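PDB 6UKC: lysozyme from Penaeus vannamei, which probably hydrolyses the beta-1,4 linkages between N-acetylmuramic acid and N-acetylglucosamine in bacterial peptidoglycan, and those of chitodextrins, as a C-type lysozyme of glycosyl hydrolase family 22. Local coordinates for residues A[124-127]-A[128-131]; A[13-16]-A[17-20]; A[86-89]-A[90-94]. One frame throughout, in Å; residues are numbered along the deposited sequence.

In the fold
All three contacts are local, each a turn or two of helix in the C-type lysozyme fold. Along the chain contact 2 comes first, near the end of helix 9-20; contact 3 follows at the start of helix 88-105, and contact 1 opens helix 126-134. Contacts 2 and 3 have centres about 13 Å apart; they touch through Leu-16, Ile-87 and Leu-91, and the hydroxyls of Tyr-20 and Thr-88 are probably hydrogen-bonded. Contact 1 lies about 17 Å from contact 2, centre to centre, and meets it where Met-130 packs on Ala-13. Contacts 1 and 3, centres about 23 Å apart, flank the chain's middle without touching. Helix 9-20 thus meets both, drawing early and late chain into one helical body.

Contact 1. Residues A[124-127]-A[128-131]; sequences RDLD and QYMA
Asp-125 caps the helix that starts at Leu-126: its OD1 accepts the backbone N-H of Gln-128 at 3.1 Å along an almost straight line (174°). The donor arrives from above the carboxylate plane, and the N-H of Asp-127 adds a weak bond to the same oxygen. The torsion (chi1 -178°, CG anti to the backbone N) carries the carboxylate forward to the start of the helix, beside both N-H groups, and OD2 lies 3.7 Å from Gln-128 CB. The backbone O of Asp-125 takes the N-H of Tyr-129 at 3.1 Å. One residue on, the N-H of Met-130 reaches O of Leu-126 at a more bent 139°, and Met-130 CG presses on that same oxygen at 3.1 Å. Apolar packing is lighter, with Leu-126 CD2 4.2 Å from Tyr-129 CB; O of Leu-126 also sits at the edge of the Tyr-129 ring. Two polar ends bond to helix 24-38: Asp-127 OD2 in a salt bridge with Lys-28, and Tyr-129 OH in a hydrogen bond with Glu-35. Leu-126, Tyr-129 and Met-130 also rest there, so helix 126-134 lies against helix 24-38, with Lys-9 of helix 9-20 in a cation-pi contact with the ring of Tyr-129.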
ATOM      1  N   ARG A 124     -10.954  -6.423 -11.409  1.00 17.55           N
ATOM      2  CA  ARG A 124     -11.758  -5.232 -11.735  1.00 18.46           C
ATOM      3  C   ARG A 124     -11.121  -4.525 -12.919  1.00 18.47           C
ATOM      4  O   ARG A 124      -9.931  -4.712 -13.234  1.00 20.48           O
ATOM      5  CB  ARG A 124     -11.858  -4.281 -10.541  1.00 19.75           C
ATOM      6  CG  ARG A 124     -12.533  -4.892  -9.318  1.00 21.73           C
ATOM      7  CD  ARG A 124     -14.034  -5.005  -9.510  1.00 23.12           C
ATOM      8  NE  ARG A 124     -14.744  -5.732  -8.462  1.00 25.83           N
ATOM      9  CZ  ARG A 124     -15.131  -7.021  -8.537  1.00 28.54           C
ATOM     10  NH1 ARG A 124     -15.806  -7.579  -7.545  1.00 31.71           N
ATOM     11  NH2 ARG A 124     -14.830  -7.770  -9.583  1.00 28.31           N
ATOM     12  N   ASP A 125     -11.932  -3.721 -13.562  1.00 18.59           N
ATOM     13  CA  ASP A 125     -11.514  -2.744 -14.581  1.00 16.72           C
ATOM     14  C   ASP A 125     -11.017  -1.496 -13.845  1.00 17.21           C
ATOM     15  O   ASP A 125     -11.832  -0.613 -13.482  1.00 17.84           O
ATOM     16  CB  ASP A 125     -12.723  -2.524 -15.468  1.00 16.29           C
ATOM     17  CG  ASP A 125     -12.424  -1.587 -16.591  1.00 15.41           C
ATOM     18  OD1 ASP A 125     -11.276  -1.037 -16.606  1.00 14.72           O
ATOM     19  OD2 ASP A 125     -13.322  -1.444 -17.424  1.00 14.10           O
ATOM     20  N   LEU A 126      -9.729  -1.439 -13.559  1.00 17.62           N
ATOM     21  CA  LEU A 126      -9.187  -0.351 -12.721  1.00 19.24           C
ATOM     22  C   LEU A 126      -8.909   0.848 -13.621  1.00 20.03           C
ATOM     23  O   LEU A 126      -8.545   1.878 -13.075  1.00 19.12           O
ATOM     24  CB  LEU A 126      -7.935  -0.830 -11.979  1.00 18.48           C
ATOM     25  CG  LEU A 126      -8.161  -1.984 -11.012  1.00 17.53           C
ATOM     26  CD1 LEU A 126      -6.858  -2.469 -10.406  1.00 18.01           C
ATOM     27  CD2 LEU A 126      -9.132  -1.605  -9.910  1.00 18.19           C
ATOM     28  N   ASP A 127      -9.068   0.698 -14.944  1.00 21.66           N
ATOM     29  CA  ASP A 127      -9.062   1.844 -15.890  1.00 20.97           C
ATOM     30  C   ASP A 127     -10.385   2.602 -15.748  1.00 20.67           C
ATOM     31  O   ASP A 127     -10.335   3.834 -15.558  1.00 21.24           O
ATOM     32  CB  ASP A 127      -8.672   1.382 -17.286  1.00 22.38           C
ATOM     33  CG  ASP A 127      -7.184   1.076 -17.343  1.00 23.77           C
ATOM     34  OD1 ASP A 127      -6.379   1.952 -16.937  1.00 24.65           O
ATOM     35  OD2 ASP A 127      -6.845  -0.047 -17.720  1.00 25.18           O
ATOM     36  N   GLN A 128     -11.517   1.899 -15.721  1.00 18.85           N
ATOM     37  CA  GLN A 128     -12.817   2.520 -15.338  1.00 18.79           C
ATOM     38  C   GLN A 128     -12.693   3.191 -13.955  1.00 18.13           C
ATOM     39  O   GLN A 128     -13.029   4.391 -13.834  1.00 17.83           O
ATOM     40  CB  GLN A 128     -13.948   1.493 -15.348  1.00 17.97           C
ATOM     41  CG  GLN A 128     -15.289   2.142 -15.033  1.00 18.75           C
ATOM     42  CD  GLN A 128     -15.745   3.179 -16.041  1.00 17.94           C
ATOM     43  OE1 GLN A 128     -15.490   3.111 -17.236  1.00 18.15           O
ATOM     44  NE2 GLN A 128     -16.518   4.129 -15.570  1.00 18.84           N
ATOM     45  N   TYR A 129     -12.214   2.456 -12.953  1.00 17.63           N
ATOM     46  CA  TYR A 129     -12.060   2.938 -11.553  1.00 19.19           C
ATOM     47  C   TYR A 129     -11.268   4.260 -11.534  1.00 19.67           C
ATOM     48  O   TYR A 129     -11.667   5.200 -10.781  1.00 20.72           O
ATOM     49  CB  TYR A 129     -11.449   1.819 -10.695  1.00 19.13           C
ATOM     50  CG  TYR A 129     -10.945   2.251  -9.350  1.00 18.64           C
ATOM     51  CD1 TYR A 129     -11.809   2.367  -8.271  1.00 18.94           C
ATOM     52  CD2 TYR A 129      -9.602   2.540  -9.150  1.00 19.55           C
ATOM     53  CE1 TYR A 129     -11.358   2.772  -7.021  1.00 18.69           C
ATOM     54  CE2 TYR A 129      -9.140   2.963  -7.907  1.00 18.88           C
ATOM     55  CZ  TYR A 129     -10.022   3.086  -6.845  1.00 17.91           C
ATOM     56  OH  TYR A 129      -9.597   3.496  -5.621  1.00 18.04           O
ATOM     57  N   MET A 130     -10.214   4.364 -12.358  1.00 19.49           N
ATOM     58  CA  MET A 130      -9.335   5.560 -12.438  1.00 20.42           C
ATOM     59  C   MET A 130      -9.916   6.632 -13.380  1.00 22.09           C
ATOM     60  O   MET A 130      -9.310   7.758 -13.458  1.00 21.93           O
ATOM     61  CB  MET A 130      -7.937   5.164 -12.920  1.00 20.95           C
ATOM     62  CG  MET A 130      -7.142   4.355 -11.912  1.00 21.22           C
ATOM     63  SD  MET A 130      -6.991   5.189 -10.308  1.00 22.33           S
ATOM     64  CE  MET A 130      -6.296   6.751 -10.834  1.00 22.10           C
ATOM     65  N   ALA A 131     -11.039   6.352 -14.061  1.00 21.00           N
ATOM     66  CA  ALA A 131     -11.567   7.243 -15.120  1.00 22.10           C
ATOM     67  C   ALA A 131     -11.821   8.650 -14.549  1.00 23.05           C
ATOM     68  O   ALA A 131     -11.523   9.636 -15.246  1.00 25.07           O
ATOM     69  CB  ALA A 131     -12.796   6.654 -15.766  1.00 21.26           C
TER

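Contact 2. Residues A[13-16]-A[17-20]; sequences AELL and KRDY
Leu-15 and Leu-16 meet the next turn of helix 9-20 through backbone bonds, apolar packing and charged neighbours. Among the backbone bonds, N of Arg-18 lies 2.8 Å from O of Glu-14, and N of Asp-19 lies 3.0 Å from O of Leu-15. The bond from Tyr-20 N to Leu-16 O is weak (132°). Apolar contact centres on Tyr-20, whose CE2 approaches Leu-15 CG at 4.2 Å and whose CD2 approaches Leu-16 CD2 at 4.3 Å; its OH is hydrogen-bonded to OG1 of Thr-88. With CG beside its backbone N (chi1 -61°), the Tyr-20 ring leans back along the helix, one edge near CA of Leu-16. Leu-15 CD1 touches Asp-19 OD2 at 3.2 Å. The charged groups border Leu-15: Arg-18, bent at chi3, gives NE to Asp-19 OD1 in a 3.1 Å salt bridge, keeps one guanidinium face over O of Glu-14 and brings NH2 within 3.7 Å of Leu-15 CD1. Lys-17 sends NZ onward to Asn-24 and the carbonyl of Leu-22. This part of helix 9-20 is thus amphipathic: Leu-16 packs on Ile-27, Trp-30 and Leu-91, whereas the Arg-18 to Asp-19 pair lies on the exposed side, where solvent would probably weaken its attraction.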
ATOM      1  N   ALA A  13      -3.200   9.574  -6.958  1.00 20.79           N
ATOM      2  CA  ALA A  13      -2.826   9.100  -8.319  1.00 21.01           C
ATOM      3  C   ALA A  13      -1.774  10.034  -8.939  1.00 20.18           C
ATOM      4  O   ALA A  13      -0.743   9.500  -9.437  1.00 20.57           O
ATOM      5  CB  ALA A  13      -4.040   8.973  -9.218  1.00 20.94           C
ATOM      6  N   GLU A  14      -2.017  11.356  -8.924  1.00 19.57           N
ATOM      7  CA  GLU A  14      -1.115  12.368  -9.541  1.00 21.14           C
ATOM      8  C   GLU A  14       0.243  12.334  -8.814  1.00 20.21           C
ATOM      9  O   GLU A  14       1.264  12.494  -9.461  1.00 18.14           O
ATOM     10  CB  GLU A  14      -1.767  13.756  -9.568  1.00 23.70           C
ATOM     11  CG  GLU A  14      -2.931  13.878 -10.553  1.00 26.38           C
ATOM     12  CD  GLU A  14      -3.523  15.279 -10.724  1.00 28.82           C
ATOM     13  OE1 GLU A  14      -4.759  15.409 -10.690  1.00 35.77           O
ATOM     14  OE2 GLU A  14      -2.761  16.243 -10.901  1.00 28.89           O
ATOM     15  N   LEU A  15       0.267  12.099  -7.507  1.00 21.40           N
ATOM     16  CA  LEU A  15       1.538  12.068  -6.736  1.00 21.39           C
ATOM     17  C   LEU A  15       2.403  10.896  -7.205  1.00 20.88           C
ATOM     18  O   LEU A  15       3.635  11.087  -7.396  1.00 17.51           O
ATOM     19  CB  LEU A  15       1.240  11.914  -5.247  1.00 22.32           C
ATOM     20  CG  LEU A  15       2.486  11.709  -4.396  1.00 23.28           C
ATOM     21  CD1 LEU A  15       3.310  12.992  -4.362  1.00 24.15           C
ATOM     22  CD2 LEU A  15       2.126  11.234  -3.003  1.00 24.24           C
ATOM     23  N   LEU A  16       1.806   9.702  -7.297  1.00 21.04           N
ATOM     24  CA  LEU A  16       2.549   8.488  -7.741  1.00 20.96           C
ATOM     25  C   LEU A  16       3.102   8.721  -9.164  1.00 20.80           C
ATOM     26  O   LEU A  16       4.242   8.275  -9.450  1.00 20.45           O
ATOM     27  CB  LEU A  16       1.631   7.269  -7.660  1.00 20.23           C
ATOM     28  CG  LEU A  16       1.165   6.872  -6.257  1.00 20.13           C
ATOM     29  CD1 LEU A  16       0.147   5.748  -6.344  1.00 20.21           C
ATOM     30  CD2 LEU A  16       2.327   6.433  -5.376  1.00 20.87           C
ATOM     31  N   LYS A  17       2.379   9.459 -10.015  1.00 20.44           N
ATOM     32  CA  LYS A  17       2.841   9.737 -11.396  1.00 20.62           C
ATOM     33  C   LYS A  17       3.931  10.817 -11.390  1.00 20.95           C
ATOM     34  O   LYS A  17       4.982  10.606 -12.005  1.00 23.36           O
ATOM     35  CB  LYS A  17       1.686  10.183 -12.289  1.00 20.31           C
ATOM     36  CG  LYS A  17       2.100  10.505 -13.727  1.00 20.49           C
ATOM     37  CD  LYS A  17       2.619   9.305 -14.510  1.00 21.20           C
ATOM     38  CE  LYS A  17       1.549   8.252 -14.749  1.00 20.91           C
ATOM     39  NZ  LYS A  17       2.010   7.200 -15.673  1.00 20.99           N
ATOM     40  N   ARG A  18       3.678  11.960 -10.764  1.00 22.61           N
ATOM     41  CA  ARG A  18       4.578  13.150 -10.803  1.00 23.37           C
ATOM     42  C   ARG A  18       5.917  12.834 -10.110  1.00 22.79           C
ATOM     43  O   ARG A  18       6.984  13.070 -10.730  1.00 22.07           O
ATOM     44  CB  ARG A  18       3.869  14.347 -10.157  1.00 24.80           C
ATOM     45  CG  ARG A  18       4.597  15.672 -10.332  1.00 26.82           C
ATOM     46  CD  ARG A  18       3.994  16.803  -9.529  1.00 27.64           C
ATOM     47  NE  ARG A  18       3.564  16.319  -8.214  1.00 30.40           N
ATOM     48  CZ  ARG A  18       2.287  16.109  -7.838  1.00 31.63           C
ATOM     49  NH1 ARG A  18       1.279  16.365  -8.658  1.00 30.95           N
ATOM     50  NH2 ARG A  18       2.020  15.650  -6.629  1.00 30.66           N
ATOM     51  N   ASP A  19       5.881  12.287  -8.892  1.00 21.13           N
ATOM     52  CA  ASP A  19       7.074  12.248  -8.007  1.00 20.63           C
ATOM     53  C   ASP A  19       7.806  10.911  -8.120  1.00 19.79           C
ATOM     54  O   ASP A  19       9.041  10.912  -7.881  1.00 20.45           O
ATOM     55  CB  ASP A  19       6.706  12.503  -6.554  1.00 22.16           C
ATOM     56  CG  ASP A  19       6.284  13.930  -6.287  1.00 24.67           C
ATOM     57  OD1 ASP A  19       6.071  14.686  -7.255  1.00 25.05           O
ATOM     58  OD2 ASP A  19       6.172  14.264  -5.106  1.00 29.52           O
ATOM     59  N   TYR A  20       7.095   9.825  -8.443  1.00 18.38           N
ATOM     60  CA  TYR A  20       7.630   8.433  -8.439  1.00 17.78           C
ATOM     61  C   TYR A  20       7.672   7.818  -9.843  1.00 19.00           C
ATOM     62  O   TYR A  20       8.231   6.690  -9.954  1.00 19.86           O
ATOM     63  CB  TYR A  20       6.808   7.592  -7.462  1.00 17.54           C
ATOM     64  CG  TYR A  20       6.900   8.127  -6.061  1.00 16.85           C
ATOM     65  CD1 TYR A  20       8.065   7.954  -5.323  1.00 15.92           C
ATOM     66  CD2 TYR A  20       5.883   8.888  -5.518  1.00 16.21           C
ATOM     67  CE1 TYR A  20       8.189   8.480  -4.048  1.00 15.87           C
ATOM     68  CE2 TYR A  20       6.011   9.446  -4.253  1.00 16.82           C
ATOM     69  CZ  TYR A  20       7.161   9.232  -3.515  1.00 15.58           C
ATOM     70  OH  TYR A  20       7.272   9.739  -2.259  1.00 15.95           O
TER

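Contact 3. Residues A[86-89]-A[90-94]; sequences DITE and ALRCA
Arg-92 reaches back over the first turn of helix 88-105 to Thr-88 and Glu-89. Its CB rests 3.4 Å from O of Thr-88, the carbonyl that also accepts the Arg-92 backbone N-H, in the carbonyl plane, at 2.8 Å. A chi1 of -171° sets CG opposite the backbone N, and the chain runs straight on to CD, which passes OE2 of Glu-89, and then bends at chi3. CZ comes near the methyl CG2 of Thr-88, and at the tip the two amino groups part company: NH2 lies against CG2 at 3.5 Å, while NH1 makes a salt bridge with Glu-89 OE2 at 3.2 Å. The hydrogen bond within that salt bridge is weak. Carboxylate and guanidinium planes stand almost perpendicular, 89° apart, so the pair is not the flat, two-bond kind, although OE1 lies in plane at the guanidinium edge.

Ahead of the helix, OD1 of Asp-86 accepts the Thr-88 hydroxyl on its syn lone pair and the backbone N of Thr-88 at 2.9 Å from the anti side, out of the carboxylate plane. A water joins O of Asp-86 to the N-H of Ala-90, and Leu-91 N donates to O of Ile-87 at 2.8 Å. Ile-87 and Leu-91 face helix 9-20. The two acids, Asp-86 and Glu-89, stand at the N-terminal end of the helix, where its dipole would be expected to favour negative charge; the cap and the water bridge bind the chain where it enters the helix, and the disulfide from Cys-93 to Cys-75 anchors the next turn.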
ATOM      1  N   ASP A  86       4.882  11.876   4.131  1.00 20.92           N
ATOM      2  CA  ASP A  86       5.736  11.437   3.003  1.00 19.58           C
ATOM      3  C   ASP A  86       5.689   9.907   2.843  1.00 19.04           C
ATOM      4  O   ASP A  86       6.160   9.206   3.771  1.00 17.62           O
ATOM      5  CB  ASP A  86       7.163  11.917   3.225  1.00 19.43           C
ATOM      6  CG  ASP A  86       8.074  11.552   2.085  1.00 20.00           C
ATOM      7  OD1 ASP A  86       8.270  10.332   1.837  1.00 22.36           O
ATOM      8  OD2 ASP A  86       8.557  12.481   1.450  1.00 22.03           O
ATOM      9  N   ILE A  87       5.267   9.431   1.656  1.00 17.08           N
ATOM     10  CA  ILE A  87       4.904   8.007   1.385  1.00 17.83           C
ATOM     11  C   ILE A  87       6.098   7.252   0.807  1.00 17.86           C
ATOM     12  O   ILE A  87       5.958   6.038   0.541  1.00 18.52           O
ATOM     13  CB  ILE A  87       3.699   7.911   0.428  1.00 17.04           C
ATOM     14  CG1 ILE A  87       4.025   8.492  -0.957  1.00 17.73           C
ATOM     15  CG2 ILE A  87       2.504   8.582   1.070  1.00 17.21           C
ATOM     16  CD1 ILE A  87       3.412   7.755  -2.122  1.00 18.11           C
ATOM     17  N   THR A  88       7.216   7.923   0.563  1.00 17.09           N
ATOM     18  CA  THR A  88       8.404   7.233  -0.013  1.00 17.43           C
ATOM     19  C   THR A  88       8.576   5.827   0.597  1.00 17.68           C
ATOM     20  O   THR A  88       8.638   4.844  -0.191  1.00 18.81           O
ATOM     21  CB  THR A  88       9.667   8.101   0.081  1.00 16.44           C
ATOM     22  OG1 THR A  88       9.343   9.373  -0.496  1.00 15.09           O
ATOM     23  CG2 THR A  88      10.838   7.472  -0.646  1.00 16.00           C
ATOM     24  N   GLU A  89       8.709   5.705   1.922  1.00 18.51           N
ATOM     25  CA  GLU A  89       9.108   4.410   2.550  1.00 18.48           C
ATOM     26  C   GLU A  89       7.930   3.431   2.480  1.00 17.42           C
ATOM     27  O   GLU A  89       8.180   2.219   2.306  1.00 17.22           O
ATOM     28  CB  GLU A  89       9.539   4.620   3.996  1.00 19.67           C
ATOM     29  CG  GLU A  89      10.784   5.465   4.146  1.00 19.93           C
ATOM     30  CD  GLU A  89      12.091   4.760   3.846  1.00 20.35           C
ATOM     31  OE1 GLU A  89      13.118   5.317   4.273  1.00 21.56           O
ATOM     32  OE2 GLU A  89      12.084   3.661   3.212  1.00 18.06           O
ATOM     33  N   ALA A  90       6.696   3.941   2.620  1.00 15.98           N
ATOM     34  CA  ALA A  90       5.449   3.155   2.463  1.00 15.40           C
ATOM     35  C   ALA A  90       5.481   2.493   1.089  1.00 15.04           C
ATOM     36  O   ALA A  90       5.358   1.252   1.023  1.00 14.80           O
ATOM     37  CB  ALA A  90       4.220   4.021   2.642  1.00 14.81           C
ATOM     38  N   LEU A  91       5.748   3.288   0.049  1.00 14.80           N
ATOM     39  CA  LEU A  91       5.772   2.793  -1.345  1.00 15.70           C
ATOM     40  C   LEU A  91       6.942   1.809  -1.489  1.00 17.41           C
ATOM     41  O   LEU A  91       6.700   0.645  -1.951  1.00 16.45           O
ATOM     42  CB  LEU A  91       5.863   4.005  -2.270  1.00 15.80           C
ATOM     43  CG  LEU A  91       5.924   3.718  -3.772  1.00 15.60           C
ATOM     44  CD1 LEU A  91       4.753   2.850  -4.239  1.00 15.40           C
ATOM     45  CD2 LEU A  91       5.963   5.019  -4.543  1.00 14.88           C
ATOM     46  N   ARG A  92       8.153   2.219  -1.067  1.00 18.13           N
ATOM     47  CA  ARG A  92       9.345   1.347  -1.189  1.00 18.82           C
ATOM     48  C   ARG A  92       8.998  -0.017  -0.566  1.00 18.83           C
ATOM     49  O   ARG A  92       9.229  -1.063  -1.229  1.00 17.50           O
ATOM     50  CB  ARG A  92      10.572   2.023  -0.579  1.00 20.95           C
ATOM     51  CG  ARG A  92      11.882   1.292  -0.844  1.00 23.03           C
ATOM     52  CD  ARG A  92      13.081   2.081  -0.321  1.00 24.61           C
ATOM     53  NE  ARG A  92      13.273   3.272  -1.143  1.00 26.82           N
ATOM     54  CZ  ARG A  92      13.410   4.523  -0.692  1.00 27.96           C
ATOM     55  NH1 ARG A  92      13.455   4.779   0.605  1.00 29.87           N
ATOM     56  NH2 ARG A  92      13.562   5.522  -1.543  1.00 27.09           N
ATOM     57  N   CYS A  93       8.373  -0.019   0.619  1.00 18.04           N
ATOM     58  CA  CYS A  93       8.093  -1.273   1.363  1.00 18.30           C
ATOM     59  C   CYS A  93       6.944  -2.057   0.697  1.00 18.81           C
ATOM     60  O   CYS A  93       7.019  -3.340   0.624  1.00 18.70           O
ATOM     61  CB  CYS A  93       7.814  -0.990   2.830  1.00 18.71           C
ATOM     62  SG  CYS A  93       7.515  -2.490   3.795  1.00 19.04           S
ATOM     63  N   ALA A  94       5.920  -1.364   0.195  1.00 18.27           N
ATOM     64  CA  ALA A  94       4.815  -2.028  -0.547  1.00 17.80           C
ATOM     65  C   ALA A  94       5.409  -2.719  -1.788  1.00 17.61           C
ATOM     66  O   ALA A  94       5.076  -3.885  -2.045  1.00 15.88           O
ATOM     67  CB  ALA A  94       3.698  -1.050  -0.881  1.00 17.54           C
TER
HETATM   68  O   HOH W   1       6.272   6.627   4.208  1.00 22.84           O